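Local coordinates for protein NS6 protease (Murine norovirus 1, PDB 4ASH) that acts as a trypsin-like cysteine protease and probably cuts the norovirus polyprotein into its mature proteins, at residues A[73-79]-A[153-157]; A[81-87]-A[99-105]; A[88-92]-A[134-138]; A[117-123]-A[167-173]. The protein carries 1 engineered substitution. All coordinates share one frame; numbering follows the deposited sequence. Where two conformers were deposited one is given.

Contact 1 of 4, residues A[73-79]-A[153-157]; sequences MVLENGC and WVVIG
The carbonyl O of V155 is held by E76 N at 2.9 Å in an almost straight bond, while L75 CA brings a C-H to the same O at 3.4 Å. V155 also donates its own N-H to V74 O at 3.0 Å, so it hydrogen-bonds through both its backbone N and O to residues flanking L75, as a parallel pairing requires. Further on, G78 N swings in to a lone pair of I156 O, in the carbonyl plane. At the other end a water takes the N-H of V74 and donates to W153 O. The side chains follow this course. M73 runs extended to its sulfur and then turns (chi3 64°), which lays CE 3.6 Å from W153 O and 4.0 Å from V155 CB. C79 SG meets I156 CD1 at 3.6 Å, and V74 and V154 lie side by side. E76 has its carboxylate engaged by K149 and Y147 of strand 144-149. M73 and V155 also touch F20 of the antiparallel sheet that includes strand 17-21, so the short parallel pairing of 74-75 with strand 152-162 lies where the two sheets of the trypsin-like fold come together.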
# COMPACT_ATOMS: atom_id res chain seq x y z
N MET A 73 8.82 -1.49 10.45
CA MET A 73 8.66 -2.69 9.62
C MET A 73 9.45 -2.52 8.35
O MET A 73 9.77 -1.39 7.95
CB MET A 73 7.20 -2.87 9.21
CG MET A 73 6.34 -3.57 10.22
SD MET A 73 4.64 -3.54 9.62
CE MET A 73 4.73 -4.52 8.13
N VAL A 74 9.79 -3.64 7.72
CA VAL A 74 10.45 -3.63 6.43
C VAL A 74 9.46 -3.24 5.34
O VAL A 74 8.36 -3.78 5.27
CB VAL A 74 11.00 -5.02 6.11
CG1 VAL A 74 11.47 -5.11 4.68
CG2 VAL A 74 12.13 -5.37 7.06
N LEU A 75 9.86 -2.28 4.50
CA LEU A 75 9.12 -1.99 3.27
C LEU A 75 9.92 -2.54 2.09
O LEU A 75 11.06 -2.13 1.85
CB LEU A 75 8.93 -0.48 3.11
CG LEU A 75 8.38 0.03 1.77
CD1 LEU A 75 6.99 -0.51 1.51
CD2 LEU A 75 8.38 1.55 1.75
N GLU A 76 9.32 -3.49 1.37
CA GLU A 76 9.91 -4.06 0.16
C GLU A 76 9.30 -3.46 -1.09
O GLU A 76 8.19 -2.94 -1.06
CB GLU A 76 9.75 -5.58 0.16
CG GLU A 76 10.78 -6.28 1.04
CD GLU A 76 10.70 -7.79 0.97
OE1 GLU A 76 9.76 -8.32 0.32
OE2 GLU A 76 11.56 -8.46 1.57
N ASN A 77 10.02 -3.54 -2.20
CA ASN A 77 9.49 -3.15 -3.49
C ASN A 77 8.79 -4.35 -4.12
O ASN A 77 9.36 -5.04 -4.98
CB ASN A 77 10.63 -2.69 -4.41
CG ASN A 77 10.13 -2.11 -5.71
OD1 ASN A 77 9.08 -1.47 -5.76
ND2 ASN A 77 10.89 -2.31 -6.78
N GLY A 78 7.55 -4.61 -3.69
CA GLY A 78 6.88 -5.81 -4.12
C GLY A 78 7.51 -7.05 -3.52
O GLY A 78 8.29 -6.97 -2.57
N CYS A 79 7.18 -8.21 -4.08
CA CYS A 79 7.73 -9.46 -3.58
C CYS A 79 7.87 -10.46 -4.72
O CYS A 79 7.51 -10.16 -5.85
CB CYS A 79 6.84 -10.05 -2.50
SG CYS A 79 5.19 -10.50 -3.08
N TRP A 153 6.75 -10.06 9.52
CA TRP A 153 5.80 -9.43 8.59
C TRP A 153 6.38 -8.20 7.90
O TRP A 153 6.95 -7.32 8.55
CB TRP A 153 4.49 -9.09 9.31
CG TRP A 153 3.71 -10.31 9.68
CD1 TRP A 153 3.85 -11.05 10.82
CD2 TRP A 153 2.68 -10.93 8.91
NE1 TRP A 153 2.96 -12.10 10.80
CE2 TRP A 153 2.23 -12.05 9.64
CE3 TRP A 153 2.09 -10.66 7.67
CZ2 TRP A 153 1.22 -12.89 9.18
CZ3 TRP A 153 1.08 -11.49 7.21
CH2 TRP A 153 0.66 -12.59 7.96
N VAL A 154 6.26 -8.16 6.58
CA VAL A 154 6.83 -7.07 5.80
C VAL A 154 5.73 -6.50 4.92
O VAL A 154 4.76 -7.18 4.60
CB VAL A 154 8.03 -7.53 4.94
CG1 VAL A 154 9.01 -8.31 5.79
CG2 VAL A 154 7.56 -8.37 3.80
N VAL A 155 5.85 -5.22 4.58
CA VAL A 155 4.84 -4.59 3.73
C VAL A 155 5.44 -4.42 2.33
O VAL A 155 6.62 -4.09 2.18
CB VAL A 155 4.27 -3.28 4.34
CG1 VAL A 155 5.35 -2.28 4.70
CG2 VAL A 155 3.24 -2.64 3.42
N ILE A 156 4.63 -4.69 1.31
CA ILE A 156 5.16 -4.71 -0.06
C ILE A 156 4.58 -3.66 -1.00
O ILE A 156 5.09 -3.46 -2.11
CB ILE A 156 5.01 -6.10 -0.70
CG1 ILE A 156 3.54 -6.46 -0.89
CG2 ILE A 156 5.74 -7.14 0.14
CD1 ILE A 156 3.33 -7.71 -1.74
N GLY A 157 3.53 -2.99 -0.57
CA GLY A 157 2.88 -2.01 -1.42
C GLY A 157 1.53 -1.61 -0.86
O GLY A 157 1.15 -2.06 0.23
O HOH W 1 9.33 -6.22 9.11

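Contact 2 of 4, residues A[81-87]-A[99-105]; sequences EGVVASV and LAVRMGS
E81 and R102 meet at a slant: carboxylate and guanidinium planes are 68° apart, and E81 OE2 sits at the edge of the guanidinium, in its plane, 3.5 Å from R102 NH1. This is a long salt bridge at the surface. R102 leaves the backbone fully stretched (CG anti to N, chi1 -178°), which carries the guanidinium across to G82, whose CA stands over the centre of one face, 3.6 Å above the plane. The backbone of G82 is itself a reason for glycine, since at its angles a CB would be jammed against the carbonyl O of E81. The second carboxylate oxygen of E81 turns to S105, with OE1 2.9 Å from S105 OG, though which acceptor the hydroxyl proton takes is not settled; a water links E81 OE2 to the same hydroxyl.

On the other face, apolar groups meet. A85 CB touches both V101 CG1 and M103 CG, 3.8 Å from each, and V87 CG2 slants over V101 CG1. M103, bent at chi2 and chi3, packs on Y145, with CG against C79 and CE against I156. Between the two faces the backbones pair closely: G82 N to M103 O at 2.8 Å, M103 N to V83 O almost straight at 177°, and mutual bonds at A85-V101 and V87-L99. The pairing therefore already holds at G82 and V83, ahead of strand 84-87. The whole is an antiparallel beta hairpin, strands 84-90 and 96-111, within the larger of the protein's two sheets.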
# COMPACT_ATOMS: atom_id res chain seq x y z
N GLU A 81 7.00 -13.36 -7.19
CA GLU A 81 5.74 -13.85 -7.72
C GLU A 81 5.40 -15.17 -7.03
O GLU A 81 6.27 -16.00 -6.83
CB GLU A 81 5.79 -14.02 -9.24
CG GLU A 81 4.49 -14.57 -9.80
CD GLU A 81 4.20 -14.15 -11.23
OE1 GLU A 81 5.06 -13.50 -11.86
OE2 GLU A 81 3.10 -14.48 -11.73
N GLY A 82 4.14 -15.35 -6.67
CA GLY A 82 3.70 -16.58 -6.05
C GLY A 82 3.49 -16.47 -4.55
O GLY A 82 2.79 -17.29 -3.95
N VAL A 83 4.11 -15.47 -3.94
CA VAL A 83 3.88 -15.20 -2.53
C VAL A 83 2.40 -14.98 -2.28
O VAL A 83 1.74 -14.25 -3.02
CB VAL A 83 4.68 -13.97 -2.07
CG1 VAL A 83 4.19 -13.47 -0.70
CG2 VAL A 83 6.18 -14.28 -2.04
N VAL A 84 1.86 -15.64 -1.25
CA VAL A 84 0.49 -15.39 -0.82
C VAL A 84 0.52 -14.29 0.23
O VAL A 84 0.97 -14.50 1.36
CB VAL A 84 -0.19 -16.64 -0.23
CG1 VAL A 84 -1.50 -16.25 0.48
CG2 VAL A 84 -0.45 -17.68 -1.32
N ALA A 85 0.08 -13.10 -0.17
CA ALA A 85 0.12 -11.95 0.70
C ALA A 85 -1.27 -11.70 1.26
O ALA A 85 -2.22 -12.42 0.95
CB ALA A 85 0.60 -10.72 -0.07
N SER A 86 -1.38 -10.67 2.09
CA SER A 86 -2.66 -10.30 2.67
C SER A 86 -2.89 -8.81 2.49
O SER A 86 -2.03 -8.00 2.84
CB SER A 86 -2.66 -10.66 4.16
OG SER A 86 -3.85 -10.26 4.79
N VAL A 87 -4.05 -8.44 1.95
CA VAL A 87 -4.42 -7.03 1.88
C VAL A 87 -5.17 -6.72 3.17
O VAL A 87 -6.21 -7.31 3.44
CB VAL A 87 -5.34 -6.70 0.69
CG1 VAL A 87 -5.45 -5.20 0.55
CG2 VAL A 87 -4.79 -7.30 -0.60
N LEU A 99 -7.50 -9.90 3.22
CA LEU A 99 -7.85 -10.58 1.98
C LEU A 99 -6.64 -11.31 1.43
O LEU A 99 -5.61 -10.68 1.17
CB LEU A 99 -8.36 -9.58 0.95
CG LEU A 99 -9.61 -8.76 1.31
CD1 LEU A 99 -9.98 -7.87 0.13
CD2 LEU A 99 -10.76 -9.67 1.70
N ALA A 100 -6.73 -12.62 1.29
CA ALA A 100 -5.61 -13.38 0.74
C ALA A 100 -5.45 -13.09 -0.74
O ALA A 100 -6.43 -13.01 -1.48
CB ALA A 100 -5.79 -14.87 0.98
N VAL A 101 -4.21 -12.92 -1.18
CA VAL A 101 -3.93 -12.58 -2.57
C VAL A 101 -2.65 -13.24 -3.03
O VAL A 101 -1.62 -13.16 -2.35
CB VAL A 101 -3.83 -11.04 -2.76
CG1 VAL A 101 -2.74 -10.44 -1.88
CG2 VAL A 101 -3.58 -10.69 -4.22
N ARG A 102 -2.70 -13.93 -4.17
CA ARG A 102 -1.49 -14.46 -4.76
C ARG A 102 -0.83 -13.37 -5.60
O ARG A 102 -1.43 -12.87 -6.55
CB ARG A 102 -1.78 -15.67 -5.64
CG ARG A 102 -0.50 -16.26 -6.22
CD ARG A 102 -0.77 -17.13 -7.43
NE ARG A 102 0.45 -17.78 -7.90
CZ ARG A 102 1.32 -17.25 -8.76
NH1 ARG A 102 1.14 -16.04 -9.26
NH2 ARG A 102 2.39 -17.96 -9.12
N MET A 103 0.38 -12.98 -5.22
CA MET A 103 1.07 -11.89 -5.91
C MET A 103 1.58 -12.39 -7.25
O MET A 103 2.15 -13.48 -7.32
CB MET A 103 2.19 -11.33 -5.04
CG MET A 103 1.68 -10.75 -3.71
SD MET A 103 0.33 -9.53 -3.92
CE MET A 103 1.19 -8.28 -4.87
N GLY A 104 1.35 -11.61 -8.29
CA GLY A 104 1.78 -11.95 -9.64
C GLY A 104 2.99 -11.15 -10.06
O GLY A 104 3.90 -10.91 -9.28
N SER A 105 3.03 -10.74 -11.33
CA SER A 105 4.22 -10.08 -11.84
C SER A 105 4.22 -8.59 -11.55
O SER A 105 3.16 -7.96 -11.45
CB SER A 105 4.36 -10.29 -13.35
OG SER A 105 3.99 -11.60 -13.74
O HOH W 2 1.87 -12.99 -13.39

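Contact 3 of 4, residues A[88-92]-A[134-138]; sequences LVKRA and LGTIP
R91 reaches over to I137 and G135 with its guanidinium, and the close packing here is concentrated on that one group. I137 CD1 rides 3.4 Å above the guanidinium plane, offset toward the rim and nearest to NE, with CG1 also against NE and CZ. At the edge of the same plate, NH2 donates to G135 O at 3.0 Å; the oxygen lies only 7° out of the guanidinium plane and the nitrogen lies in the carbonyl plane, so each atom is near the other group's plane, although the bond is bent at hydrogen (144°). A kink at chi2 (-79°) folds the arginine away from its own strand and sets the plate against the loop. The strongest partner of R91 is D140, which forms a salt bridge to NH2 and also accepts the backbone N of I137, tying arginine and loop to one carboxylate.

In this trypsin-like fold the loop 134-138 lies between strands 114-123 and 144-149, and R91, just after strand 84-90, ties it to the hairpin that this strand forms with strand 96-111.

The rest of the contact is much thinner. V89 CG2 and T136 CG2 only graze at 4.2 Å, and the CA atoms of these two residues stay 7.6 Å apart, too far for any backbone pairing. Toward solvent, where I137 itself is exposed, a water sits at the guanidinium edge, accepting from NH1 at 2.9 Å and donating to G135 O at 2.8 Å.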
# COMPACT_ATOMS: atom_id res chain seq x y z
N LEU A 88 -4.63 -5.80 3.96
CA LEU A 88 -5.26 -5.42 5.22
C LEU A 88 -6.28 -4.32 4.94
O LEU A 88 -6.00 -3.14 5.09
CB LEU A 88 -4.21 -4.92 6.21
CG LEU A 88 -3.01 -5.83 6.47
CD1 LEU A 88 -2.12 -5.24 7.58
CD2 LEU A 88 -3.45 -7.24 6.83
N VAL A 89 -7.46 -4.73 4.48
CA VAL A 89 -8.51 -3.76 4.18
C VAL A 89 -9.25 -3.34 5.43
O VAL A 89 -9.79 -4.18 6.15
CB VAL A 89 -9.54 -4.34 3.21
CG1 VAL A 89 -10.70 -3.38 3.04
CG2 VAL A 89 -8.90 -4.63 1.86
N LYS A 90 -9.27 -2.04 5.70
CA LYS A 90 -10.23 -1.52 6.67
C LYS A 90 -11.37 -0.87 5.93
O LYS A 90 -11.16 -0.26 4.89
CB LYS A 90 -9.60 -0.46 7.57
CG LYS A 90 -8.86 -1.01 8.76
CD LYS A 90 -8.64 0.10 9.78
CE LYS A 90 -7.92 -0.42 11.01
NZ LYS A 90 -7.56 0.72 11.91
N ARG A 91 -12.58 -0.98 6.48
CA ARG A 91 -13.73 -0.25 5.97
C ARG A 91 -14.03 0.88 6.94
O ARG A 91 -13.55 0.87 8.07
CB ARG A 91 -14.92 -1.19 5.83
CG ARG A 91 -14.71 -2.31 4.79
CD ARG A 91 -14.91 -1.81 3.36
NE ARG A 91 -14.13 -2.53 2.35
CZ ARG A 91 -14.43 -3.72 1.84
NH1 ARG A 91 -15.51 -4.38 2.25
NH2 ARG A 91 -13.64 -4.27 0.92
N ALA A 92 -14.78 1.87 6.47
CA ALA A 92 -15.08 3.07 7.25
C ALA A 92 -15.64 2.72 8.62
O ALA A 92 -15.40 3.42 9.60
CB ALA A 92 -16.05 3.95 6.48
N LEU A 134 -16.88 -10.02 -2.21
CA LEU A 134 -16.11 -10.14 -0.98
C LEU A 134 -14.65 -9.79 -1.23
O LEU A 134 -13.74 -10.36 -0.62
CB LEU A 134 -16.22 -11.55 -0.41
CG LEU A 134 -17.65 -12.08 -0.27
CD1 LEU A 134 -17.64 -13.50 0.27
CD2 LEU A 134 -18.48 -11.16 0.62
N GLY A 135 -14.43 -8.86 -2.15
CA GLY A 135 -13.08 -8.43 -2.47
C GLY A 135 -12.89 -6.98 -2.08
O GLY A 135 -13.47 -6.51 -1.09
N THR A 136 -12.08 -6.26 -2.85
CA THR A 136 -11.86 -4.84 -2.60
C THR A 136 -12.95 -4.04 -3.29
O THR A 136 -13.57 -4.50 -4.27
CB THR A 136 -10.48 -4.37 -3.09
OG1 THR A 136 -10.33 -4.64 -4.49
CG2 THR A 136 -9.37 -5.08 -2.32
N ILE A 137 -13.22 -2.86 -2.75
CA ILE A 137 -14.24 -1.97 -3.27
C ILE A 137 -13.73 -0.55 -3.38
O ILE A 137 -12.71 -0.21 -2.79
CB ILE A 137 -15.48 -1.98 -2.37
CG1 ILE A 137 -15.13 -1.43 -0.98
CG2 ILE A 137 -16.07 -3.37 -2.27
CD1 ILE A 137 -16.33 -1.30 -0.05
N PRO A 138 -14.45 0.31 -4.13
CA PRO A 138 -14.08 1.73 -4.12
C PRO A 138 -14.02 2.24 -2.69
O PRO A 138 -14.98 2.08 -1.92
CB PRO A 138 -15.23 2.39 -4.87
CG PRO A 138 -15.67 1.34 -5.82
CD PRO A 138 -15.55 0.04 -5.07
O HOH W 3 -15.67 -6.81 0.67

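Contact 4 of 4, residues A[117-123]-A[167-173]; sequences HGQTGML and NTVIAAT
In N167, CG is swung beside the backbone N (chi1 -63°), and this turns the amide onto L123: ND2 donates to L123 O at 3.1 Å. The oxygen stays near the amide plane, but the nitrogen stands 51° out of the carbonyl plane, off the lone pairs. N167 O in turn accepts L123 N at 2.7 Å, so the two residues are joined both ways. V169 has the matching torsion (chi1 -69°), which puts CG1 3.7 Å from L123 CG, the side chains crossing at about a right angle. Away from that end T120 CG2 meets I170 CD1 at 3.8 Å on the other face. Mutual backbone bonds tie Q119 to A171 and G121 to V169. At G118 the strands draw together, CA only 3.0 Å from A171 O, which the lack of a side chain permits. Just beyond, T173 N bonds H117 O, and a water bridges G118 O to T173 OG1. Q119 points off the V169 face, its amide taken by G104 and by C79 N. Strand 114-123 runs in the sheet with strand 96-111 on one side and 168-172 on the other, and the latter continues the sheet to strand 152-162 through I170 and V160.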
# COMPACT_ATOMS: atom_id res chain seq x y z
N HIS A 117 3.57 1.94 -11.35
CA HIS A 117 4.55 0.88 -11.13
C HIS A 117 4.03 0.06 -9.98
O HIS A 117 3.80 0.58 -8.89
CB HIS A 117 5.91 1.47 -10.78
CG HIS A 117 6.36 2.53 -11.74
ND1 HIS A 117 6.76 2.24 -13.03
CD2 HIS A 117 6.46 3.87 -11.60
CE1 HIS A 117 7.10 3.36 -13.64
NE2 HIS A 117 6.93 4.36 -12.80
N GLY A 118 3.80 -1.22 -10.20
CA GLY A 118 3.23 -2.02 -9.14
C GLY A 118 3.31 -3.50 -9.40
O GLY A 118 4.08 -3.96 -10.24
N GLN A 119 2.51 -4.26 -8.66
CA GLN A 119 2.50 -5.70 -8.77
C GLN A 119 1.07 -6.15 -8.90
O GLN A 119 0.20 -5.71 -8.14
CB GLN A 119 3.17 -6.35 -7.57
CG GLN A 119 3.53 -7.81 -7.80
CD GLN A 119 4.53 -8.35 -6.81
OE1 GLN A 119 5.04 -7.62 -5.95
NE2 GLN A 119 4.84 -9.64 -6.92
N THR A 120 0.81 -7.04 -9.85
CA THR A 120 -0.53 -7.58 -9.98
C THR A 120 -0.76 -8.61 -8.89
O THR A 120 0.19 -9.10 -8.27
CB THR A 120 -0.73 -8.28 -11.35
OG1 THR A 120 0.17 -9.38 -11.44
CG2 THR A 120 -0.45 -7.30 -12.48
N GLY A 121 -2.02 -8.93 -8.64
CA GLY A 121 -2.37 -9.93 -7.66
C GLY A 121 -3.69 -10.58 -8.00
O GLY A 121 -4.53 -10.00 -8.69
N MET A 122 -3.87 -11.81 -7.53
CA MET A 122 -5.12 -12.54 -7.74
C MET A 122 -5.76 -12.82 -6.40
O MET A 122 -5.22 -13.56 -5.58
CB MET A 122 -4.83 -13.85 -8.49
CG MET A 122 -6.05 -14.73 -8.73
SD MET A 122 -5.63 -16.35 -9.43
CE MET A 122 -4.67 -17.07 -8.10
N LEU A 123 -6.92 -12.22 -6.15
CA LEU A 123 -7.65 -12.47 -4.92
C LEU A 123 -8.06 -13.94 -4.89
O LEU A 123 -8.53 -14.47 -5.89
CB LEU A 123 -8.87 -11.56 -4.81
CG LEU A 123 -8.62 -10.06 -4.61
CD1 LEU A 123 -9.95 -9.30 -4.56
CD2 LEU A 123 -7.83 -9.79 -3.34
N ASN A 167 -11.04 -11.31 -9.99
CA ASN A 167 -10.23 -11.22 -8.78
C ASN A 167 -8.87 -10.54 -8.95
O ASN A 167 -7.99 -10.71 -8.11
CB ASN A 167 -10.09 -12.61 -8.14
CG ASN A 167 -11.43 -13.18 -7.69
OD1 ASN A 167 -12.49 -12.65 -8.04
ND2 ASN A 167 -11.40 -14.26 -6.92
N THR A 168 -8.72 -9.75 -10.00
CA THR A 168 -7.44 -9.05 -10.22
C THR A 168 -7.37 -7.76 -9.42
O THR A 168 -8.29 -6.95 -9.46
CB THR A 168 -7.24 -8.72 -11.70
OG1 THR A 168 -7.27 -9.92 -12.47
CG2 THR A 168 -5.90 -8.01 -11.91
N VAL A 169 -6.27 -7.59 -8.68
CA VAL A 169 -6.00 -6.36 -7.95
C VAL A 169 -4.59 -5.88 -8.31
O VAL A 169 -3.79 -6.64 -8.85
CB VAL A 169 -6.11 -6.57 -6.43
CG1 VAL A 169 -7.56 -6.82 -6.02
CG2 VAL A 169 -5.23 -7.73 -5.99
N ILE A 170 -4.32 -4.60 -8.04
CA ILE A 170 -3.00 -4.02 -8.27
C ILE A 170 -2.53 -3.33 -7.00
O ILE A 170 -3.27 -2.51 -6.44
CB ILE A 170 -3.01 -2.95 -9.39
CG1 ILE A 170 -3.67 -3.49 -10.67
CG2 ILE A 170 -1.59 -2.39 -9.65
CD1 ILE A 170 -2.95 -4.68 -11.31
N ALA A 171 -1.32 -3.64 -6.57
CA ALA A 171 -0.67 -2.91 -5.51
C ALA A 171 0.38 -2.01 -6.14
O ALA A 171 1.18 -2.46 -6.96
CB ALA A 171 -0.02 -3.86 -4.53
N ALA A 172 0.37 -0.73 -5.78
CA ALA A 172 1.45 0.15 -6.19
C ALA A 172 2.65 -0.13 -5.29
O ALA A 172 2.48 -0.36 -4.09
CB ALA A 172 1.03 1.61 -6.10
N THR A 173 3.84 -0.16 -5.89
CA THR A 173 5.07 -0.35 -5.13
C THR A 173 5.95 0.89 -5.23
O THR A 173 5.71 1.77 -6.04
CB THR A 173 5.83 -1.58 -5.63
OG1 THR A 173 6.15 -1.41 -7.02
CG2 THR A 173 4.98 -2.83 -5.47
O HOH W 4 6.89 -2.98 -9.62

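Overall arrangement
Contact 4 is the most buried of the four, contacts 1 and 2 are partly so, and contact 3 lies at the surface. All four reach the same mixed sheet. Contacts 2 and 4 are regular antiparallel strand pairs 8 Å apart between centres, joined by G104 N to T120 O; contact 1 is a short parallel pairing. Contact 3 has no strand pairing and rests mainly on one arginine. Contacts 2 and 3 share strand 84-90, with L99 packing against T136. Q119 OE1 reaches C79 N, linking contact 4 to contact 1, and C79 SG touches M103 of contact 2. R91 and E81-R102 lie toward the surface, while apolar groups of contacts 1, 2 and 4 pack on Y145.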